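Local coordinates for mandelate racemase/muconate lactonizing enzyme family protein (Bradyrhizobium sp. ORS 278, PDB 3TOY) that belongs to the enolase superfamily as a mandelate racemase/muconate lactonizing enzyme family protein, binds calcium in its barrel domain, and is of otherwise unspecified function, at residues 112-117 / 121-126; 155-160 / 329-334. All coordinates share one frame; numbering follows the deposited sequence.

Contact 1: residues 112-117 / 121-126; sequences AKFRLL and GLVGMA
Val-123 lays its CG1 methyl over the middle of the Phe-114 ring, 3.6 Å from the ring centroid and only 8° off the ring normal. This is a CH-pi contact over the face: the distances from Val-123 CG1 to the six ring carbons differ little, the shortest being 3.6 Å to Phe-114 CG. The torsion of the valine explains the choice of methyl, since CG1 stands anti to the backbone N (chi1 164°) and is directed at the ring. The other branch, Val-123 CG2, turns to Leu-117 and meets its CD2 more loosely at 4.3 Å, so the fork of Val-123 divides its two methyls between two residues of 112-117. On the far face of the ring sits Lys-113 CG, 4.0 Å above the plane and offset toward the rim, which leaves the phenyl between an aliphatic chain and a methyl group. Phe-114 follows helix 103-113, and Gly-121 is the N-cap of helix 122-142; the connection folds Phe-114 and Leu-117 back onto Val-123 in the first turn of the second helix. Ile-92 of helix 82-95 also packs on Phe-114, while Leu-117 touches Ala-76 of a second subunit. With no hydrogen bond between 112-117 and 121-126, this buried apolar contact holds by shape, dispersion and CH-pi attraction.

Contact 2: residues 155-160 / 329-334; sequences RPIPAY and HVLPVT. With P4C (O-acetaldehydyl-hexaethylene glycol), chain R.
The guanidinium of Arg-155 has Pro-332 CB over one face, with Arg-155 NE 4.1 Å from that carbon, and water 1 at its edge, in plane. That water accepts from Arg-155 NE at 3.2 Å and donates to Pro-332 O at 2.9 Å. Arg-155 NH2 also reaches Pro-332 O directly, at 3.1 Å, but the bond is weak, bent to 131° at the hydrogen. A second water accepts from Arg-155 NH2 at 2.6 Å and passes a hydrogen bond on to Leu-331 O. From CG to NE the arginine chain is extended (chi2 -160°, chi3 176°), carrying the charged group past the proline ring to the carbonyls of the 3-10 turn at 331-332.

Beside this polar bridge the contact is apolar. Ile-157 CD1 touches Pro-332 CG at 3.9 Å, the two side chains crossing at about a right angle, and Ile-157 CG2 approaches Leu-331 CD1 at 4.2 Å. Further along the strand, Pro-158 CG lies 3.7 Å from C9 of the bound O-acetaldehydyl-hexaethylene glycol. Strand 157-162 runs parallel to 340-342 and antiparallel to 360-361, and Leu-340 packs on both Ile-157 and Leu-331. The turn that follows helix 324-330 packs on this barrel strand, with Trp-304 of helix 300-314 against Leu-331 and Val-147 of helix 146-149 against Pro-332.

All three touching residues of contact 1 are buried; in contact 2 Ile-157, Leu-331 and Pro-332 are buried and Arg-155 is partly exposed. They hold different elements: contact 1 folds the connection after helix 103-113 onto the start of helix 122-142, within the N-terminal domain, whereas contact 2 brings together a barrel strand and a helix end separated by 168 residues. Their centres lie 28 Å apart. The centre of contact 1 is about 19 Å from the centre of the chain, against about 13 Å for contact 2, and a second subunit lies beside it. Its chemistry is wholly apolar; contact 2 adds bridging waters, and a third subunit packs on its arginine.

Contact 1: residues 112-117 / 121-126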
ATOM      1  N   ALA A 112       1.257 -19.802  29.427  1.00 31.38           N
ATOM      2  CA  ALA A 112       2.679 -19.852  29.773  1.00 34.66           C
ATOM      3  C   ALA A 112       3.191 -21.287  29.774  1.00 32.24           C
ATOM      4  O   ALA A 112       4.321 -21.564  29.380  1.00 34.91           O
ATOM      5  CB  ALA A 112       2.919 -19.215  31.119  1.00 32.56           C
ATOM      6  N   LYS A 113       2.352 -22.202  30.221  1.00 32.45           N
ATOM      7  CA  LYS A 113       2.751 -23.598  30.356  1.00 33.28           C
ATOM      8  C   LYS A 113       3.096 -24.233  29.007  1.00 32.77           C
ATOM      9  O   LYS A 113       4.023 -25.026  28.905  1.00 34.22           O
ATOM     10  CB  LYS A 113       1.632 -24.384  31.059  1.00 36.75           C
ATOM     11  CG  LYS A 113       1.814 -25.896  31.091  1.00 38.45           C
ATOM     12  CD  LYS A 113       0.847 -26.502  32.122  1.00 53.51           C
ATOM     13  CE  LYS A 113       0.751 -28.025  31.996  1.00 54.50           C
ATOM     14  NZ  LYS A 113       2.050 -28.694  32.297  1.00 64.35           N
ATOM     15  N   PHE A 114       2.352 -23.875  27.966  1.00 29.34           N
ATOM     16  CA  PHE A 114       2.529 -24.491  26.668  1.00 29.80           C
ATOM     17  C   PHE A 114       3.172 -23.568  25.644  1.00 27.62           C
ATOM     18  O   PHE A 114       3.178 -23.873  24.456  1.00 28.07           O
ATOM     19  CB  PHE A 114       1.195 -24.985  26.128  1.00 31.57           C
ATOM     20  CG  PHE A 114       0.656 -26.149  26.877  1.00 30.33           C
ATOM     21  CD1 PHE A 114       1.282 -27.394  26.785  1.00 37.94           C
ATOM     22  CD2 PHE A 114      -0.452 -26.008  27.696  1.00 29.00           C
ATOM     23  CE1 PHE A 114       0.791 -28.492  27.483  1.00 45.84           C
ATOM     24  CE2 PHE A 114      -0.956 -27.116  28.410  1.00 36.83           C
ATOM     25  CZ  PHE A 114      -0.324 -28.351  28.304  1.00 34.00           C
ATOM     26  N   ARG A 115       3.761 -22.475  26.107  1.00 26.16           N
ATOM     27  CA  ARG A 115       4.311 -21.479  25.160  1.00 26.74           C
ATOM     28  C   ARG A 115       5.366 -22.093  24.244  1.00 31.69           C
ATOM     29  O   ARG A 115       5.391 -21.837  23.045  1.00 28.66           O
ATOM     30  CB  ARG A 115       4.916 -20.300  25.910  1.00 28.26           C
ATOM     31  CG  ARG A 115       5.228 -19.093  25.011  1.00 26.78           C
ATOM     32  CD  ARG A 115       4.102 -18.042  25.047  1.00 26.27           C
ATOM     33  NE  ARG A 115       2.755 -18.480  24.648  1.00 25.77           N
ATOM     34  CZ  ARG A 115       2.340 -18.660  23.391  1.00 29.81           C
ATOM     35  NH1 ARG A 115       3.173 -18.524  22.359  1.00 25.81           N
ATOM     36  NH2 ARG A 115       1.073 -18.978  23.151  1.00 29.81           N
ATOM     37  N   LEU A 116       6.257 -22.911  24.797  1.00 27.46           N
ATOM     38  CA  LEU A 116       7.313 -23.493  23.981  1.00 27.22           C
ATOM     39  C   LEU A 116       6.845 -24.682  23.153  1.00 30.50           C
ATOM     40  O   LEU A 116       7.053 -24.720  21.936  1.00 29.65           O
ATOM     41  CB  LEU A 116       8.511 -23.891  24.864  1.00 29.69           C
ATOM     42  CG  LEU A 116       9.576 -22.801  25.091  1.00 35.46           C
ATOM     43  CD1 LEU A 116       8.997 -21.448  25.440  1.00 34.11           C
ATOM     44  CD2 LEU A 116      10.576 -23.244  26.152  1.00 37.57           C
ATOM     45  N   LEU A 117       6.218 -25.672  23.795  1.00 23.92           N
ATOM     46  CA  LEU A 117       5.722 -26.813  23.033  1.00 25.36           C
ATOM     47  C   LEU A 117       4.756 -26.364  21.927  1.00 23.13           C
ATOM     48  O   LEU A 117       4.795 -26.899  20.821  1.00 26.01           O
ATOM     49  CB  LEU A 117       4.996 -27.817  23.954  1.00 24.89           C
ATOM     50  CG  LEU A 117       4.228 -28.924  23.242  1.00 29.61           C
ATOM     51  CD1 LEU A 117       5.159 -29.888  22.514  1.00 29.08           C
ATOM     52  CD2 LEU A 117       3.366 -29.684  24.261  1.00 32.43           C
ATOM     53  N   GLY A 121      -3.606 -27.196  18.090  1.00 24.11           N
ATOM     54  CA  GLY A 121      -3.869 -28.628  17.897  1.00 24.20           C
ATOM     55  C   GLY A 121      -4.473 -29.236  19.163  1.00 26.73           C
ATOM     56  O   GLY A 121      -5.206 -28.567  19.900  1.00 23.73           O
ATOM     57  N   LEU A 122      -4.178 -30.512  19.406  1.00 27.77           N
ATOM     58  CA  LEU A 122      -4.842 -31.239  20.508  1.00 28.57           C
ATOM     59  C   LEU A 122      -4.710 -30.532  21.852  1.00 25.94           C
ATOM     60  O   LEU A 122      -5.673 -30.493  22.633  1.00 29.31           O
ATOM     61  CB  LEU A 122      -4.342 -32.694  20.577  1.00 27.99           C
ATOM     62  CG  LEU A 122      -4.541 -33.505  19.294  1.00 27.72           C
ATOM     63  CD1 LEU A 122      -3.933 -34.912  19.427  1.00 28.33           C
ATOM     64  CD2 LEU A 122      -6.013 -33.622  18.864  1.00 32.86           C
ATOM     65  N   VAL A 123      -3.528 -29.976  22.139  1.00 24.67           N
ATOM     66  CA  VAL A 123      -3.311 -29.265  23.385  1.00 24.99           C
ATOM     67  C   VAL A 123      -4.291 -28.110  23.508  1.00 29.82           C
ATOM     68  O   VAL A 123      -4.886 -27.893  24.565  1.00 25.54           O
ATOM     69  CB  VAL A 123      -1.841 -28.757  23.491  1.00 26.20           C
ATOM     70  CG1 VAL A 123      -1.688 -27.708  24.574  1.00 25.59           C
ATOM     71  CG2 VAL A 123      -0.875 -29.946  23.678  1.00 27.85           C
ATOM     72  N   GLY A 124      -4.469 -27.365  22.416  1.00 27.00           N
ATOM     73  CA  GLY A 124      -5.414 -26.253  22.424  1.00 25.67           C
ATOM     74  C   GLY A 124      -6.857 -26.668  22.695  1.00 22.45           C
ATOM     75  O   GLY A 124      -7.608 -25.936  23.344  1.00 26.32           O
ATOM     76  N   MET A 125      -7.253 -27.826  22.174  1.00 24.39           N
ATOM     77  CA  MET A 125      -8.611 -28.327  22.403  1.00 24.11           C
ATOM     78  C   MET A 125      -8.820 -28.695  23.869  1.00 29.07           C
ATOM     79  O   MET A 125      -9.876 -28.407  24.449  1.00 27.81           O
ATOM     80  CB  MET A 125      -8.893 -29.529  21.527  1.00 24.28           C
ATOM     81  CG  MET A 125      -8.794 -29.236  20.018  1.00 27.40           C
ATOM     82  SD  MET A 125      -8.804 -30.698  18.996  1.00 30.93           S
ATOM     83  CE  MET A 125     -10.547 -31.084  18.932  1.00 35.05           C
ATOM     84  N   ALA A 126      -7.803 -29.336  24.454  1.00 28.87           N
ATOM     85  CA  ALA A 126      -7.781 -29.608  25.905  1.00 27.41           C
ATOM     86  C   ALA A 126      -7.944 -28.337  26.706  1.00 29.42           C
ATOM     87  O   ALA A 126      -8.801 -28.248  27.575  1.00 29.36           O
ATOM     88  CB  ALA A 126      -6.487 -30.289  26.285  1.00 30.51           C
TER

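Contact 2: residues 155-160 / 329-334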
ATOM      1  N   ARG A 155     -31.496 -15.602  25.169  1.00 37.44           N
ATOM      2  CA  ARG A 155     -32.516 -15.298  24.200  1.00 41.72           C
ATOM      3  C   ARG A 155     -32.288 -16.056  22.906  1.00 40.57           C
ATOM      4  O   ARG A 155     -31.196 -16.583  22.664  1.00 35.51           O
ATOM      5  CB  ARG A 155     -32.545 -13.805  23.935  1.00 41.20           C
ATOM      6  CG  ARG A 155     -31.216 -13.250  23.501  1.00 46.11           C
ATOM      7  CD  ARG A 155     -31.206 -11.755  23.742  1.00 51.66           C
ATOM      8  NE  ARG A 155     -29.906 -11.185  23.428  1.00 50.51           N
ATOM      9  CZ  ARG A 155     -29.423 -11.086  22.194  1.00 49.46           C
ATOM     10  NH1 ARG A 155     -30.135 -11.526  21.157  1.00 43.46           N
ATOM     11  NH2 ARG A 155     -28.224 -10.557  21.998  1.00 47.49           N
ATOM     12  N   PRO A 156     -33.344 -16.146  22.093  1.00 39.90           N
ATOM     13  CA  PRO A 156     -33.346 -16.955  20.891  1.00 38.17           C
ATOM     14  C   PRO A 156     -32.325 -16.408  19.896  1.00 37.67           C
ATOM     15  O   PRO A 156     -32.353 -15.222  19.566  1.00 34.85           O
ATOM     16  CB  PRO A 156     -34.776 -16.786  20.348  1.00 40.37           C
ATOM     17  CG  PRO A 156     -35.582 -16.326  21.525  1.00 42.67           C
ATOM     18  CD  PRO A 156     -34.651 -15.505  22.343  1.00 38.96           C
ATOM     19  N   ILE A 157     -31.413 -17.272  19.466  1.00 33.14           N
ATOM     20  CA  ILE A 157     -30.417 -16.933  18.440  1.00 29.87           C
ATOM     21  C   ILE A 157     -30.756 -17.650  17.127  1.00 30.56           C
ATOM     22  O   ILE A 157     -31.013 -18.861  17.122  1.00 30.29           O
ATOM     23  CB  ILE A 157     -29.006 -17.408  18.878  1.00 30.74           C
ATOM     24  CG1 ILE A 157     -28.611 -16.811  20.234  1.00 29.28           C
ATOM     25  CG2 ILE A 157     -27.962 -17.063  17.778  1.00 28.96           C
ATOM     26  CD1 ILE A 157     -28.463 -15.285  20.226  1.00 41.82           C
ATOM     27  N   PRO A 158     -30.745 -16.916  15.990  1.00 30.49           N
ATOM     28  CA  PRO A 158     -31.054 -17.613  14.741  1.00 31.12           C
ATOM     29  C   PRO A 158     -30.096 -18.778  14.510  1.00 31.27           C
ATOM     30  O   PRO A 158     -28.882 -18.666  14.770  1.00 32.83           O
ATOM     31  CB  PRO A 158     -30.881 -16.532  13.662  1.00 29.40           C
ATOM     32  CG  PRO A 158     -30.983 -15.219  14.394  1.00 31.77           C
ATOM     33  CD  PRO A 158     -30.491 -15.482  15.800  1.00 32.26           C
ATOM     34  N   ALA A 159     -30.645 -19.889  14.031  1.00 28.22           N
ATOM     35  CA  ALA A 159     -29.879 -21.094  13.833  1.00 26.57           C
ATOM     36  C   ALA A 159     -30.016 -21.614  12.412  1.00 26.18           C
ATOM     37  O   ALA A 159     -30.999 -21.320  11.706  1.00 30.90           O
ATOM     38  CB  ALA A 159     -30.334 -22.179  14.837  1.00 27.26           C
ATOM     39  N   TYR A 160     -29.036 -22.399  11.987  1.00 26.69           N
ATOM     40  CA  TYR A 160     -29.196 -23.141  10.754  1.00 30.07           C
ATOM     41  C   TYR A 160     -28.879 -24.594  10.985  1.00 24.84           C
ATOM     42  O   TYR A 160     -28.107 -24.952  11.877  1.00 29.32           O
ATOM     43  CB  TYR A 160     -28.329 -22.597   9.613  1.00 27.77           C
ATOM     44  CG  TYR A 160     -26.840 -22.733   9.832  1.00 26.75           C
ATOM     45  CD1 TYR A 160     -26.152 -23.873   9.408  1.00 27.71           C
ATOM     46  CD2 TYR A 160     -26.111 -21.706  10.434  1.00 29.45           C
ATOM     47  CE1 TYR A 160     -24.789 -24.004   9.599  1.00 27.17           C
ATOM     48  CE2 TYR A 160     -24.746 -21.833  10.647  1.00 26.05           C
ATOM     49  CZ  TYR A 160     -24.095 -22.974  10.210  1.00 25.43           C
ATOM     50  OH  TYR A 160     -22.745 -23.072  10.383  1.00 26.38           O
ATOM     51  N   HIS A 329     -24.586 -19.617  24.744  1.00 24.79           N
ATOM     52  CA  HIS A 329     -24.295 -18.753  25.878  1.00 25.21           C
ATOM     53  C   HIS A 329     -23.382 -17.576  25.536  1.00 28.91           C
ATOM     54  O   HIS A 329     -23.353 -16.589  26.272  1.00 27.68           O
ATOM     55  CB  HIS A 329     -23.656 -19.532  27.035  1.00 29.47           C
ATOM     56  CG  HIS A 329     -24.621 -20.393  27.789  1.00 28.86           C
ATOM     57  ND1 HIS A 329     -25.245 -19.971  28.944  1.00 28.98           N
ATOM     58  CD2 HIS A 329     -25.058 -21.655  27.560  1.00 30.53           C
ATOM     59  CE1 HIS A 329     -26.039 -20.935  29.386  1.00 28.10           C
ATOM     60  NE2 HIS A 329     -25.939 -21.971  28.569  1.00 26.42           N
ATOM     61  N   VAL A 330     -22.622 -17.675  24.444  1.00 28.28           N
ATOM     62  CA  VAL A 330     -21.726 -16.565  24.082  1.00 28.08           C
ATOM     63  C   VAL A 330     -22.240 -15.684  22.927  1.00 24.98           C
ATOM     64  O   VAL A 330     -21.951 -14.491  22.900  1.00 27.45           O
ATOM     65  CB  VAL A 330     -20.264 -17.027  23.798  1.00 26.04           C
ATOM     66  CG1 VAL A 330     -19.547 -17.373  25.119  1.00 27.44           C
ATOM     67  CG2 VAL A 330     -20.241 -18.183  22.810  1.00 26.46           C
ATOM     68  N   LEU A 331     -23.026 -16.247  22.016  1.00 26.52           N
ATOM     69  CA  LEU A 331     -23.589 -15.420  20.937  1.00 28.42           C
ATOM     70  C   LEU A 331     -24.399 -14.205  21.422  1.00 31.32           C
ATOM     71  O   LEU A 331     -24.320 -13.115  20.834  1.00 25.85           O
ATOM     72  CB  LEU A 331     -24.339 -16.289  19.929  1.00 26.46           C
ATOM     73  CG  LEU A 331     -23.361 -16.986  18.992  1.00 24.89           C
ATOM     74  CD1 LEU A 331     -23.995 -18.198  18.289  1.00 26.50           C
ATOM     75  CD2 LEU A 331     -22.821 -15.980  17.946  1.00 25.97           C
ATOM     76  N   PRO A 332     -25.168 -14.358  22.527  1.00 26.80           N
ATOM     77  CA  PRO A 332     -25.935 -13.205  22.991  1.00 26.76           C
ATOM     78  C   PRO A 332     -25.104 -12.016  23.461  1.00 23.99           C
ATOM     79  O   PRO A 332     -25.652 -10.921  23.597  1.00 26.94           O
ATOM     80  CB  PRO A 332     -26.766 -13.779  24.170  1.00 24.76           C
ATOM     81  CG  PRO A 332     -26.892 -15.248  23.827  1.00 23.67           C
ATOM     82  CD  PRO A 332     -25.529 -15.594  23.255  1.00 27.06           C
ATOM     83  N   VAL A 333     -23.811 -12.210  23.743  1.00 21.75           N
ATOM     84  CA  VAL A 333     -22.966 -11.091  24.162  1.00 23.82           C
ATOM     85  C   VAL A 333     -21.906 -10.739  23.106  1.00 25.40           C
ATOM     86  O   VAL A 333     -20.941 -10.033  23.398  1.00 28.06           O
ATOM     87  CB  VAL A 333     -22.304 -11.342  25.530  1.00 27.32           C
ATOM     88  CG1 VAL A 333     -23.414 -11.423  26.646  1.00 25.69           C
ATOM     89  CG2 VAL A 333     -21.444 -12.620  25.493  1.00 26.06           C
ATOM     90  N   THR A 334     -22.119 -11.233  21.893  1.00 25.00           N
ATOM     91  CA  THR A 334     -21.176 -11.055  20.780  1.00 25.70           C
ATOM     92  C   THR A 334     -21.765  -9.926  19.929  1.00 22.49           C
ATOM     93  O   THR A 334     -22.863 -10.074  19.383  1.00 24.64           O
ATOM     94  CB  THR A 334     -21.071 -12.338  19.951  1.00 27.53           C
ATOM     95  OG1 THR A 334     -20.571 -13.401  20.782  1.00 25.99           O
ATOM     96  CG2 THR A 334     -20.144 -12.167  18.691  1.00 23.90           C
TER
HETATM   97  O1  P4C R 363     -24.636  -9.145   7.668  1.00 31.55           O
HETATM   98  C2  P4C R 363     -24.998 -10.101   8.675  1.00 35.57           C
HETATM   99  C3  P4C R 363     -26.283  -9.688   9.387  1.00 47.95           C
HETATM  100  O4  P4C R 363     -26.341 -10.432  10.609  1.00 44.77           O
HETATM  101  C5  P4C R 363     -27.522 -10.202  11.384  1.00 58.09           C
HETATM  102  C6  P4C R 363     -28.016 -11.509  12.017  1.00 50.68           C
HETATM  103  O7  P4C R 363     -28.761 -12.242  11.044  1.00 50.79           O
HETATM  104  C8  P4C R 363     -29.159 -13.576  11.408  1.00 37.46           C
HETATM  105  C9  P4C R 363     -30.624 -13.775  10.983  1.00 41.58           C
HETATM  106  O10 P4C R 363     -30.789 -14.390   9.706  1.00 49.78           O
HETATM  107  C11 P4C R 363     -32.023 -14.031   9.052  1.00 46.27           C
HETATM  108  C12 P4C R 363     -31.897 -12.721   8.276  1.00 54.52           C
HETATM  109  O13 P4C R 363     -32.265 -12.873   6.898  1.00 64.11           O
HETATM  110  C14 P4C R 363     -31.729 -11.859   6.035  1.00 55.57           C
HETATM  111  C15 P4C R 363     -30.415 -12.280   5.369  1.00 60.18           C
HETATM  112  O16 P4C R 363     -30.548 -12.521   3.958  1.00 59.43           O
HETATM  113  C17 P4C R 363     -29.521 -13.367   3.416  1.00 52.14           C
HETATM  114  C18 P4C R 363     -29.923 -13.986   2.072  1.00 58.57           C
HETATM  115  O19 P4C R 363     -30.681 -15.190   2.265  1.00 59.37           O
HETATM  116  C20 P4C R 363     -31.576 -15.484   1.189  1.00 64.76           C
HETATM  117  C21 P4C R 363     -32.649 -16.481   1.632  1.00 67.92           C
HETATM  118  O22 P4C R 363     -33.619 -15.855   2.480  1.00 65.96           O
HETATM  119  O   HOH W   1     -27.695 -10.678  25.674  1.00 29.97           O
HETATM  120  O   HOH W   2     -26.773 -11.388  19.948  1.00 43.70           O